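Local coordinates for protein benzoylformate decarboxylase (Mycobacterium smegmatis, PDB 4Q9D) that belongs to the thiamine-diphosphate-dependent enzyme family and holds a magnesium ion in its C-terminal cofactor-binding domain, at residues 378-383 against 459-464; 432-437 against 482-487. One frame throughout, in Å; residues are numbered along the deposited sequence.

Overall arrangement
Interactions 1 and 2 illustrate how a metal site grows from loops at the end of a parallel sheet. Both lie in the C-terminal domain, and they reach the same sheet through neighbouring strands, 454-460 in interaction 1 and 428-433 in interaction 2. Interaction 2 is wholly buried; interaction 1 is mostly so, with Ser-380 exposed at its border. Each combines a small apolar meeting with polar groups committed to one magnesium ion, and a water bound to that ion belongs to both contacts. Their chemistry differs with place: in 378-383 against 459-464 a water spans the segments, whereas in 432-437 against 482-487 a leucine methyl covers the start of a helix that holds formic acid. Arg-460 joins them, pairing with Asp-434 and with Leu-484 O.

Interaction 1. Residues 378-383 against 459-464; sequences STSTML and LRNGEY. With MG (magnesium ion), chain F.
The flat amide of Asn-461 meets Ser-380 from its nitrogen end: the hydroxyl OG lies 4.3 Å from ND2, and nothing of 378-383 is stacked on either amide face. Water 1 bridges the two from one side, accepting from Asn-461 ND2 at 3.0 Å and lying 3.2 Å from Ser-380 OG; it also donates to Glu-463 O. The other end of the amide belongs to magnesium, which Asn-461 OD1 binds at 2.2 Å from a position tilted out of the amide plane. With CG held between the backbone N and the carbonyl carbon (chi1 59°), the amide folds back over its own loop, where Glu-463 O binds the same ion at 2.2 Å. The amide is thus gripped at both ends, which should fix its rotation.

Away from the metal the contact is apolar. Leu-459 and Thr-381 reach toward each other tip to tip, with CD2 of Leu-459 3.6 Å from CG2 of Thr-381. The buried hydroxyls beside this meeting are satisfied locally: Ser-378 OG and Thr-381 OG1 share a hydrogen bond of 2.8 Å, and Tyr-361 OH gives the threonine a second partner. Asp-434 adds a carboxylate oxygen to the ion. An aspartate in a Gly-Asp-Gly sequence, followed some 27 residues later by an asparagine, is the metal-binding motif characteristic of thiamine-diphosphate-dependent enzymes.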
loop_
_atom_site.group_PDB
_atom_site.type_symbol
_atom_site.label_atom_id
_atom_site.label_comp_id
_atom_site.label_asym_id
_atom_site.label_seq_id
_atom_site.Cartn_x
_atom_site.Cartn_y
_atom_site.Cartn_z
ATOM N N SER B 378 3.609 -9.368 32.405
ATOM C CA SER B 378 4.838 -9.712 33.109
ATOM C C SER B 378 5.252 -11.091 32.639
ATOM O O SER B 378 4.906 -12.101 33.252
ATOM C CB SER B 378 4.613 -9.710 34.620
ATOM O OG SER B 378 5.797 -10.065 35.313
ATOM N N THR B 379 5.982 -11.124 31.533
ATOM C CA THR B 379 6.238 -12.383 30.830
ATOM C C THR B 379 7.110 -13.343 31.639
ATOM O O THR B 379 6.920 -14.560 31.575
ATOM C CB THR B 379 6.894 -12.135 29.474
ATOM O OG1 THR B 379 7.983 -11.232 29.660
ATOM C CG2 THR B 379 5.885 -11.511 28.499
ATOM N N SER B 380 8.038 -12.793 32.421
ATOM C CA SER B 380 8.876 -13.621 33.280
ATOM C C SER B 380 8.052 -14.262 34.408
ATOM O O SER B 380 8.552 -15.135 35.098
ATOM C CB SER B 380 10.083 -12.839 33.849
ATOM O OG SER B 380 9.676 -11.770 34.691
ATOM N N THR B 381 6.795 -13.851 34.598
ATOM C CA THR B 381 6.011 -14.435 35.694
ATOM C C THR B 381 4.713 -15.152 35.293
ATOM O O THR B 381 3.810 -15.330 36.117
ATOM C CB THR B 381 5.766 -13.425 36.843
ATOM O OG1 THR B 381 4.855 -12.414 36.416
ATOM C CG2 THR B 381 7.083 -12.767 37.270
ATOM N N MET B 382 4.619 -15.594 34.044
ATOM C CA MET B 382 3.423 -16.326 33.622
ATOM C C MET B 382 3.174 -17.591 34.464
ATOM O O MET B 382 2.026 -17.918 34.788
ATOM C CB MET B 382 3.500 -16.676 32.132
ATOM C CG MET B 382 3.168 -15.488 31.205
ATOM S SD MET B 382 1.453 -14.906 31.256
ATOM C CE MET B 382 0.511 -16.260 30.519
ATOM N N LEU B 383 4.244 -18.292 34.832
ATOM C CA LEU B 383 4.087 -19.517 35.635
ATOM C C LEU B 383 3.433 -19.196 36.969
ATOM O O LEU B 383 2.543 -19.919 37.409
ATOM C CB LEU B 383 5.434 -20.222 35.872
ATOM C CG LEU B 383 5.411 -21.428 36.835
ATOM C CD1 LEU B 383 4.385 -22.494 36.420
ATOM C CD2 LEU B 383 6.813 -22.047 37.014
ATOM N N LEU B 459 6.274 -5.476 39.381
ATOM C CA LEU B 459 7.361 -6.348 39.807
ATOM C C LEU B 459 8.708 -5.791 39.373
ATOM O O LEU B 459 9.114 -5.899 38.208
ATOM C CB LEU B 459 7.137 -7.772 39.272
ATOM C CG LEU B 459 5.949 -8.559 39.852
ATOM C CD1 LEU B 459 4.632 -8.056 39.363
ATOM C CD2 LEU B 459 6.093 -10.036 39.473
ATOM N N ARG B 460 9.390 -5.178 40.331
ATOM C CA ARG B 460 10.621 -4.462 40.080
ATOM C C ARG B 460 11.850 -5.367 40.326
ATOM O O ARG B 460 12.314 -5.512 41.456
ATOM C CB ARG B 460 10.662 -3.198 40.965
ATOM C CG ARG B 460 12.033 -2.420 40.974
ATOM C CD ARG B 460 12.140 -1.478 39.791
ATOM N NE ARG B 460 13.370 -0.686 39.805
ATOM C CZ ARG B 460 14.204 -0.599 38.782
ATOM N NH1 ARG B 460 13.926 -1.253 37.649
ATOM N NH2 ARG B 460 15.312 0.136 38.895
ATOM N N ASN B 461 12.373 -5.964 39.263
ATOM C CA ASN B 461 13.601 -6.740 39.364
ATOM C C ASN B 461 14.787 -6.110 38.629
ATOM O O ASN B 461 15.848 -6.724 38.541
ATOM C CB ASN B 461 13.383 -8.195 38.892
ATOM C CG ASN B 461 12.895 -8.279 37.456
ATOM O OD1 ASN B 461 12.910 -7.293 36.720
ATOM N ND2 ASN B 461 12.472 -9.461 37.045
ATOM N N GLY B 462 14.615 -4.899 38.096
ATOM C CA GLY B 462 15.736 -4.169 37.497
ATOM C C GLY B 462 16.129 -4.611 36.083
ATOM O O GLY B 462 17.203 -4.253 35.580
ATOM N N GLU B 463 15.270 -5.382 35.415
ATOM C CA GLU B 463 15.619 -5.872 34.068
ATOM C C GLU B 463 14.426 -6.251 33.215
ATOM O O GLU B 463 13.344 -6.542 33.729
ATOM C CB GLU B 463 16.535 -7.104 34.166
ATOM C CG GLU B 463 15.960 -8.189 35.034
ATOM C CD GLU B 463 16.926 -9.359 35.242
ATOM O OE1 GLU B 463 18.159 -9.142 35.346
ATOM O OE2 GLU B 463 16.435 -10.501 35.297
ATOM N N TYR B 464 14.637 -6.295 31.904
ATOM C CA TYR B 464 13.594 -6.787 31.023
ATOM C C TYR B 464 13.502 -8.311 31.047
ATOM O O TYR B 464 14.503 -8.994 31.207
ATOM C CB TYR B 464 13.855 -6.340 29.592
ATOM C CG TYR B 464 13.550 -4.893 29.323
ATOM C CD1 TYR B 464 12.243 -4.412 29.386
ATOM C CD2 TYR B 464 14.552 -4.026 28.918
ATOM C CE1 TYR B 464 11.947 -3.086 29.066
ATOM C CE2 TYR B 464 14.272 -2.713 28.605
ATOM C CZ TYR B 464 12.973 -2.242 28.688
ATOM O OH TYR B 464 12.712 -0.926 28.393
HETATM MG MG MG F . 11.534 -6.791 35.019
HETATM O O HOH W 1 11.656 -9.301 34.194
HETATM O O HOH W 2 9.681 -7.507 36.391
#

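Interaction 2. Residues 432-437 against 482-487; sequences IGDGSF and LQLPGL. With MG (magnesium ion), chain F; FMT (formic acid), chain H.
Leu-484 points its CD1 methyl at the backbone of Gly-435, 3.4 Å from CA, and the CB of Asp-434 points toward the same leucine. With no side chain on the glycine, the methyl settles directly on the main chain, while Asp-434 OD1 passes 4.2 Å from Leu-484 CD1. The leucine's first torsion (-59°) puts CG beside its backbone N, and the second (166°) extends CD1 away from CA, toward Gly-435.

The aspartate's two oxygens have separate duties. OD1 binds magnesium at 2.3 Å, whereas OD2 is taken by a salt bridge to Arg-460 and a hydrogen bond from Gly-462 N, a second shell that probably helps to position the metal-binding oxygen. Ser-436 turns away from the leucine and serves formic acid instead: its OG donates to FMT O1 at 2.7 Å, and its backbone N donates to the same oxygen at 2.9 Å. Gly-435 N reaches FMT O2 at 3.1 Å, at about a right angle to the direction of the leucine methyl. FMT O2 also binds magnesium, at 2.6 Å, and the small acid probably occupies part of the place where relatives hold the cofactor's diphosphate.

This turn leads from strand 428-433 into helix 434-439, where Phe-437 packs on Phe-456 and Val-458 of strand 454-460 and on Val-409 of helix 408-421. Across from it, the loop before helix 489-495 brings Leu-484 against Leu-48 of the second subunit.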
loop_
_atom_site.group_PDB
_atom_site.type_symbol
_atom_site.label_atom_id
_atom_site.label_comp_id
_atom_site.label_asym_id
_atom_site.label_seq_id
_atom_site.Cartn_x
_atom_site.Cartn_y
_atom_site.Cartn_z
ATOM N N ILE B 432 2.284 -6.073 36.454
ATOM C CA ILE B 432 3.068 -5.540 35.337
ATOM C C ILE B 432 4.562 -5.572 35.662
ATOM O O ILE B 432 4.969 -5.130 36.746
ATOM C CB ILE B 432 2.668 -4.046 35.058
ATOM C CG1 ILE B 432 1.147 -3.876 35.038
ATOM C CG2 ILE B 432 3.230 -3.552 33.697
ATOM C CD1 ILE B 432 0.479 -4.543 33.811
ATOM N N GLY B 433 5.392 -6.073 34.749
ATOM C CA GLY B 433 6.840 -6.002 34.953
ATOM C C GLY B 433 7.311 -4.536 34.962
ATOM O O GLY B 433 6.622 -3.655 34.433
ATOM N N ASP B 434 8.483 -4.251 35.537
ATOM C CA ASP B 434 8.940 -2.863 35.641
ATOM C C ASP B 434 9.288 -2.265 34.279
ATOM O O ASP B 434 9.093 -1.076 34.068
ATOM C CB ASP B 434 10.093 -2.670 36.681
ATOM C CG ASP B 434 11.253 -3.663 36.507
ATOM O OD1 ASP B 434 11.141 -4.642 35.761
ATOM O OD2 ASP B 434 12.296 -3.478 37.145
ATOM N N GLY B 435 9.825 -3.074 33.367
ATOM C CA GLY B 435 10.091 -2.597 32.013
ATOM C C GLY B 435 8.787 -2.284 31.276
ATOM O O GLY B 435 8.627 -1.210 30.687
ATOM N N SER B 436 7.860 -3.232 31.311
ATOM C CA SER B 436 6.544 -3.070 30.718
ATOM C C SER B 436 5.818 -1.861 31.257
ATOM O O SER B 436 5.157 -1.147 30.504
ATOM C CB SER B 436 5.682 -4.319 30.966
ATOM O OG SER B 436 6.258 -5.435 30.284
ATOM N N PHE B 437 5.939 -1.633 32.563
ATOM C CA PHE B 437 5.282 -0.496 33.201
ATOM C C PHE B 437 5.696 0.854 32.597
ATOM O O PHE B 437 4.889 1.775 32.564
ATOM C CB PHE B 437 5.558 -0.473 34.708
ATOM C CG PHE B 437 4.579 0.359 35.490
ATOM C CD1 PHE B 437 3.240 -0.032 35.600
ATOM C CD2 PHE B 437 4.994 1.517 36.140
ATOM C CE1 PHE B 437 2.324 0.742 36.331
ATOM C CE2 PHE B 437 4.086 2.295 36.858
ATOM C CZ PHE B 437 2.751 1.915 36.943
ATOM N N LEU B 482 19.242 -4.674 28.458
ATOM C CA LEU B 482 18.322 -5.459 29.282
ATOM C C LEU B 482 18.107 -4.902 30.691
ATOM O O LEU B 482 17.111 -5.225 31.337
ATOM C CB LEU B 482 18.778 -6.927 29.371
ATOM C CG LEU B 482 18.800 -7.648 28.018
ATOM C CD1 LEU B 482 19.187 -9.117 28.181
ATOM C CD2 LEU B 482 17.472 -7.496 27.277
ATOM N N GLN B 483 19.041 -4.081 31.164
ATOM C CA GLN B 483 19.041 -3.628 32.557
ATOM C C GLN B 483 18.269 -2.318 32.692
ATOM O O GLN B 483 18.348 -1.478 31.804
ATOM C CB GLN B 483 20.493 -3.413 33.012
ATOM C CG GLN B 483 21.361 -4.692 32.947
ATOM C CD GLN B 483 20.777 -5.816 33.796
ATOM O OE1 GLN B 483 20.419 -5.608 34.963
ATOM N NE2 GLN B 483 20.663 -7.008 33.213
ATOM N N LEU B 484 17.569 -2.141 33.812
ATOM C CA LEU B 484 16.770 -0.943 34.105
ATOM C C LEU B 484 17.127 -0.337 35.454
ATOM O O LEU B 484 16.277 -0.298 36.351
ATOM C CB LEU B 484 15.265 -1.302 34.120
ATOM C CG LEU B 484 14.762 -1.884 32.802
ATOM C CD1 LEU B 484 13.406 -2.535 32.938
ATOM C CD2 LEU B 484 14.731 -0.790 31.761
ATOM N N PRO B 485 18.388 0.108 35.624
ATOM C CA PRO B 485 18.744 0.711 36.916
ATOM C C PRO B 485 18.147 2.112 37.009
ATOM O O PRO B 485 17.738 2.661 35.992
ATOM C CB PRO B 485 20.281 0.811 36.846
ATOM C CG PRO B 485 20.551 1.007 35.353
ATOM C CD PRO B 485 19.517 0.109 34.667
ATOM N N GLY B 486 18.099 2.683 38.207
ATOM C CA GLY B 486 17.856 4.109 38.353
ATOM C C GLY B 486 16.424 4.546 38.074
ATOM O O GLY B 486 16.194 5.536 37.392
ATOM N N LEU B 487 15.472 3.798 38.606
ATOM C CA LEU B 487 14.065 4.114 38.470
ATOM C C LEU B 487 13.459 4.032 39.834
ATOM O O LEU B 487 13.574 3.014 40.501
ATOM C CB LEU B 487 13.343 3.109 37.570
ATOM C CG LEU B 487 13.508 3.216 36.060
ATOM C CD1 LEU B 487 12.837 1.997 35.439
ATOM C CD2 LEU B 487 12.858 4.510 35.563
HETATM MG MG MG F . 11.534 -6.791 35.019
HETATM C C FMT H . 9.270 -6.681 32.371
HETATM O O1 FMT H . 8.395 -6.094 31.745
HETATM O O2 FMT H . 10.183 -6.094 32.937
HETATM O O HOH W 2 9.681 -7.507 36.391
#